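Local coordinates for glycosyltransferase (Streptomyces halstedii, PDB 3WAD), which belongs to the GT-B class of glycosyltransferases, built from two domains that each carry a parallel beta-sheet flanked by helices, at residues 85-89 with 90-94; 207-210 with 211-215. All blocks are in the same frame, centred on the assembly; numbering follows the deposited sequence.

Interaction 1: 85-89 with 90-94; sequences EKLTW and QYIHD
The six-membered ring of W89 has H93 over one face: H93 CB stands 4.2 Å from the centroid of that W89 ring and only 9° off its normal, a CH-pi contact. The H93 imidazole follows at a slant, planes 37° apart, with H93 CD2 3.5 Å from W89 CH2. This is the capped start of helix 89-106, in the N-terminal domain of the GT-B fold, with T88 as N-cap. Both rings are set with CG anti to the backbone N, which lets neighbouring turns of the helix bring them together. At the W89 edge, near the ring plane, sits the amide oxygen of Q90, its OE1 3.4 Å from W89 CZ3; the amide is turned almost perpendicular to the indole. F164 stacks on the indole, R171 adds a cation-pi contact, and NE1 hydrogen-bonds to T168 OG1, so the ring ties this helix start to the C-terminal end of helix 156-168 and the residues just after it. The Y91 ring is approached obliquely by K86 O and by L87 CD2; its hydroxyl hydrogen-bonds to T78 O. At the cap, T88 chi1 of 62° puts OG1 between the backbone N and the carbonyl carbon, where it accepts from Y91 N at 3.0 Å. The first turn continues with T88 O taking I92 N and W89 O taking H93 N. Before the cap, L87 centres an inverse gamma turn; its CD2 touches Y91 CD2 and, at 4.2 Å, I92 CD1, while L87 also meets R159 and M160. D94, one turn after Q90, accepts twice through OD1 from the same face of its carboxylate: Q90 NE2 on the syn side, and H93 ND1 on the anti side at 2.8 Å.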
loop_
_atom_site.group_PDB
_atom_site.type_symbol
_atom_site.label_atom_id
_atom_site.label_comp_id
_atom_site.label_asym_id
_atom_site.label_seq_id
_atom_site.Cartn_x
_atom_site.Cartn_y
_atom_site.Cartn_z
ATOM N N GLU B 85 34.236 21.401 18.527
ATOM C CA GLU B 85 34.550 22.857 18.728
ATOM C C GLU B 85 33.539 23.777 18.098
ATOM O O GLU B 85 33.416 24.906 18.529
ATOM C CB GLU B 85 35.921 23.267 18.205
ATOM C CG GLU B 85 36.163 23.086 16.691
ATOM C CD GLU B 85 36.463 21.639 16.340
ATOM O OE1 GLU B 85 36.129 20.692 17.136
ATOM O OE2 GLU B 85 37.049 21.437 15.272
ATOM N N LYS B 86 32.836 23.313 17.086
ATOM C CA LYS B 86 31.816 24.125 16.420
ATOM C C LYS B 86 30.478 24.028 17.139
ATOM O O LYS B 86 29.582 24.817 16.928
ATOM C CB LYS B 86 31.591 23.604 15.010
ATOM C CG LYS B 86 32.839 23.466 14.169
ATOM C CD LYS B 86 33.226 24.860 13.739
ATOM C CE LYS B 86 33.681 24.905 12.347
ATOM N NZ LYS B 86 34.596 26.122 12.197
ATOM N N LEU B 87 30.337 23.037 17.988
ATOM C CA LEU B 87 29.054 22.747 18.681
ATOM C C LEU B 87 28.930 23.534 19.996
ATOM O O LEU B 87 28.753 22.982 21.074
ATOM C CB LEU B 87 28.886 21.220 18.879
ATOM C CG LEU B 87 28.657 20.460 17.560
ATOM C CD1 LEU B 87 28.521 18.998 17.779
ATOM C CD2 LEU B 87 27.420 21.063 16.806
ATOM N N THR B 88 28.982 24.835 19.888
ATOM C CA THR B 88 28.792 25.717 21.039
ATOM C C THR B 88 27.298 26.015 21.218
ATOM O O THR B 88 26.527 25.839 20.274
ATOM C CB THR B 88 29.423 27.072 20.752
ATOM O OG1 THR B 88 28.755 27.625 19.627
ATOM C CG2 THR B 88 30.939 26.922 20.361
ATOM N N TRP B 89 26.912 26.486 22.417
ATOM C CA TRP B 89 25.572 26.981 22.690
ATOM C C TRP B 89 25.147 28.010 21.599
ATOM O O TRP B 89 24.031 27.884 21.043
ATOM C CB TRP B 89 25.494 27.640 24.065
ATOM C CG TRP B 89 24.049 28.016 24.433
ATOM C CD1 TRP B 89 23.102 27.201 25.043
ATOM C CD2 TRP B 89 23.400 29.260 24.169
ATOM N NE1 TRP B 89 21.911 27.883 25.184
ATOM C CE2 TRP B 89 22.067 29.151 24.662
ATOM C CE3 TRP B 89 23.818 30.480 23.567
ATOM C CZ2 TRP B 89 21.152 30.202 24.567
ATOM C CZ3 TRP B 89 22.902 31.518 23.474
ATOM C CH2 TRP B 89 21.594 31.383 23.980
ATOM N N GLN B 90 26.022 28.981 21.242
ATOM C CA GLN B 90 25.629 29.992 20.276
ATOM C C GLN B 90 25.332 29.409 18.872
ATOM O O GLN B 90 24.376 29.828 18.179
ATOM C CB GLN B 90 26.704 31.066 20.101
ATOM C CG GLN B 90 26.156 32.356 19.430
ATOM C CD GLN B 90 24.900 32.952 20.171
ATOM O OE1 GLN B 90 24.963 33.278 21.377
ATOM N NE2 GLN B 90 23.748 33.043 19.455
ATOM N N TYR B 91 26.174 28.494 18.439
ATOM C CA TYR B 91 25.965 27.835 17.145
ATOM C C TYR B 91 24.652 27.059 17.072
ATOM O O TYR B 91 23.911 27.206 16.119
ATOM C CB TYR B 91 27.103 26.862 16.864
ATOM C CG TYR B 91 26.954 26.119 15.512
ATOM C CD1 TYR B 91 27.229 26.754 14.299
ATOM C CD2 TYR B 91 26.518 24.812 15.478
ATOM C CE1 TYR B 91 27.110 26.073 13.069
ATOM C CE2 TYR B 91 26.400 24.101 14.270
ATOM C CZ TYR B 91 26.695 24.740 13.069
ATOM O OH TYR B 91 26.551 24.050 11.895
ATOM N N ILE B 92 24.386 26.203 18.065
ATOM C CA ILE B 92 23.162 25.380 18.063
ATOM C C ILE B 92 21.883 26.261 18.206
ATOM O O ILE B 92 20.863 26.097 17.477
ATOM C CB ILE B 92 23.291 24.314 19.135
ATOM C CG1 ILE B 92 24.416 23.392 18.718
ATOM C CG2 ILE B 92 21.955 23.521 19.304
ATOM C CD1 ILE B 92 24.688 22.315 19.732
ATOM N N HIS B 93 21.980 27.265 19.071
ATOM C CA HIS B 93 21.009 28.332 19.133
ATOM C C HIS B 93 20.660 28.907 17.755
ATOM O O HIS B 93 19.461 29.053 17.391
ATOM C CB HIS B 93 21.531 29.441 20.041
ATOM C CG HIS B 93 20.644 30.634 20.071
ATOM N ND1 HIS B 93 20.613 31.545 19.043
ATOM C CD2 HIS B 93 19.734 31.055 20.984
ATOM C CE1 HIS B 93 19.724 32.485 19.317
ATOM N NE2 HIS B 93 19.178 32.214 20.490
ATOM N N ASP B 94 21.692 29.269 16.999
ATOM C CA ASP B 94 21.443 29.878 15.700
ATOM C C ASP B 94 20.967 28.854 14.671
ATOM O O ASP B 94 20.204 29.216 13.816
ATOM C CB ASP B 94 22.625 30.670 15.155
ATOM C CG ASP B 94 23.062 31.828 16.082
ATOM O OD1 ASP B 94 22.267 32.304 16.949
ATOM O OD2 ASP B 94 24.242 32.273 15.909
#

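Interaction 2: 207-210 with 211-215; sequences AVAP and PWMSF
P210 is the bump in this turn: its ring meets W212 with its CB corner and M213 with its CD corner. P210 CB presses obliquely on the pyrrole end of W212, 3.6 Å from W212 CD1, the two side chains lying side by side and pointing the same way. P210 CD faces the thioether of M213, with SD 4.0 Å away. The M213 chain runs past the proline and bends at its last torsion (chi3 -86°), which brings CE to 3.8 Å from A209 CB. M213 CB lies over one face of the W212 indole. These contacts wrap a 3-10 turn, 211-213, in the loop that links parallel strands 204-206 and 221-222 of the N-terminal Rossmann-like sheet of the GT-B fold. P210 O accepts from M213 N at 3.1 Å, the donor standing 45° out of the carbonyl plane; S214 OG lies 3.1 Å from P210 O. Outward, W212 reaches helices 346-355 and 384-397 and makes a cation-pi contact with R356, while P210 touches I330, so this N-terminal-domain loop packs on helices of the C-terminal domain. A water bridges A209 and S214, donating to A209 O at 2.8 Å and lying 3.2 Å from S214 OG.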
loop_
_atom_site.group_PDB
_atom_site.type_symbol
_atom_site.label_atom_id
_atom_site.label_comp_id
_atom_site.label_asym_id
_atom_site.label_seq_id
_atom_site.Cartn_x
_atom_site.Cartn_y
_atom_site.Cartn_z
ATOM N N ALA B 207 12.915 5.190 15.086
ATOM C CA ALA B 207 14.130 5.247 14.246
ATOM C C ALA B 207 14.025 4.396 13.000
ATOM O O ALA B 207 13.445 3.279 13.064
ATOM C CB ALA B 207 15.354 4.795 15.113
ATOM N N VAL B 208 14.610 4.840 11.867
ATOM C CA VAL B 208 14.626 3.971 10.708
ATOM C C VAL B 208 16.027 3.396 10.436
ATOM O O VAL B 208 16.180 2.468 9.660
ATOM C CB VAL B 208 14.138 4.723 9.456
ATOM C CG1 VAL B 208 12.637 5.066 9.573
ATOM C CG2 VAL B 208 15.004 5.985 9.199
ATOM N N ALA B 209 17.041 4.013 11.001
ATOM C CA ALA B 209 18.428 3.567 10.862
ATOM C C ALA B 209 18.670 2.487 11.990
ATOM O O ALA B 209 18.112 2.617 13.101
ATOM C CB ALA B 209 19.380 4.772 11.056
ATOM N N PRO B 210 19.458 1.435 11.675
ATOM C CA PRO B 210 19.893 0.422 12.672
ATOM C C PRO B 210 20.647 1.009 13.843
ATOM O O PRO B 210 21.386 1.995 13.683
ATOM C CB PRO B 210 20.785 -0.511 11.886
ATOM C CG PRO B 210 20.477 -0.251 10.386
ATOM C CD PRO B 210 19.993 1.163 10.321
ATOM N N PRO B 211 20.384 0.458 15.064
ATOM C CA PRO B 211 20.941 0.995 16.306
ATOM C C PRO B 211 22.446 1.099 16.201
ATOM O O PRO B 211 23.008 2.056 16.665
ATOM C CB PRO B 211 20.567 -0.080 17.359
ATOM C CG PRO B 211 19.162 -0.529 16.918
ATOM C CD PRO B 211 19.397 -0.608 15.331
ATOM N N TRP B 212 23.091 0.172 15.544
ATOM C CA TRP B 212 24.610 0.206 15.510
ATOM C C TRP B 212 25.194 1.445 14.823
ATOM O O TRP B 212 26.331 1.722 15.018
ATOM C CB TRP B 212 25.208 -1.051 14.895
ATOM C CG TRP B 212 24.916 -1.257 13.417
ATOM C CD1 TRP B 212 23.907 -2.026 12.891
ATOM C CD2 TRP B 212 25.660 -0.765 12.313
ATOM N NE1 TRP B 212 23.968 -2.010 11.521
ATOM C CE2 TRP B 212 25.023 -1.241 11.132
ATOM C CE3 TRP B 212 26.801 0.080 12.186
ATOM C CZ2 TRP B 212 25.478 -0.910 9.827
ATOM C CZ3 TRP B 212 27.247 0.402 10.904
ATOM C CH2 TRP B 212 26.596 -0.125 9.734
ATOM N N MET B 213 24.427 2.164 14.011
ATOM C CA MET B 213 24.979 3.325 13.341
ATOM C C MET B 213 24.322 4.603 13.845
ATOM O O MET B 213 24.654 5.677 13.373
ATOM C CB MET B 213 24.871 3.242 11.792
ATOM C CG MET B 213 23.430 3.042 11.294
ATOM S SD MET B 213 23.179 3.402 9.498
ATOM C CE MET B 213 22.919 5.100 9.655
ATOM N N SER B 214 23.394 4.501 14.799
ATOM C CA SER B 214 22.695 5.696 15.277
ATOM C C SER B 214 23.514 6.506 16.288
ATOM O O SER B 214 24.428 5.949 16.911
ATOM C CB SER B 214 21.375 5.333 15.893
ATOM O OG SER B 214 20.535 4.734 14.891
ATOM N N PHE B 215 23.194 7.801 16.439
ATOM C CA PHE B 215 23.764 8.597 17.533
ATOM C C PHE B 215 23.262 8.104 18.899
ATOM O O PHE B 215 22.142 7.611 18.966
ATOM C CB PHE B 215 23.397 10.070 17.395
ATOM C CG PHE B 215 23.804 10.662 16.103
ATOM C CD1 PHE B 215 25.084 10.423 15.588
ATOM C CD2 PHE B 215 22.897 11.487 15.390
ATOM C CE1 PHE B 215 25.465 11.000 14.361
ATOM C CE2 PHE B 215 23.243 12.089 14.168
ATOM C CZ PHE B 215 24.544 11.863 13.627
HETATM O O HOH W 1 18.141 2.793 15.866
#

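Interactions 1 and 2 lie in series along the chain, 85-94 closing well before 207-215 opens, and both belong to the N-terminal domain of the GT-B fold. Their centres are 24 Å apart and their nearest atoms about 9 Å apart, so they do not touch. R159, on helix 156-168, touches L87 of interaction 1 and makes a cation-pi contact with F215, at the end of segment 211-215. Interaction 1 is peripheral, its centre 25 Å from that of the chain, whereas interaction 2 lies 12 Å from it and packs against helices 323-332, 346-355 and 384-397, which come later in the chain.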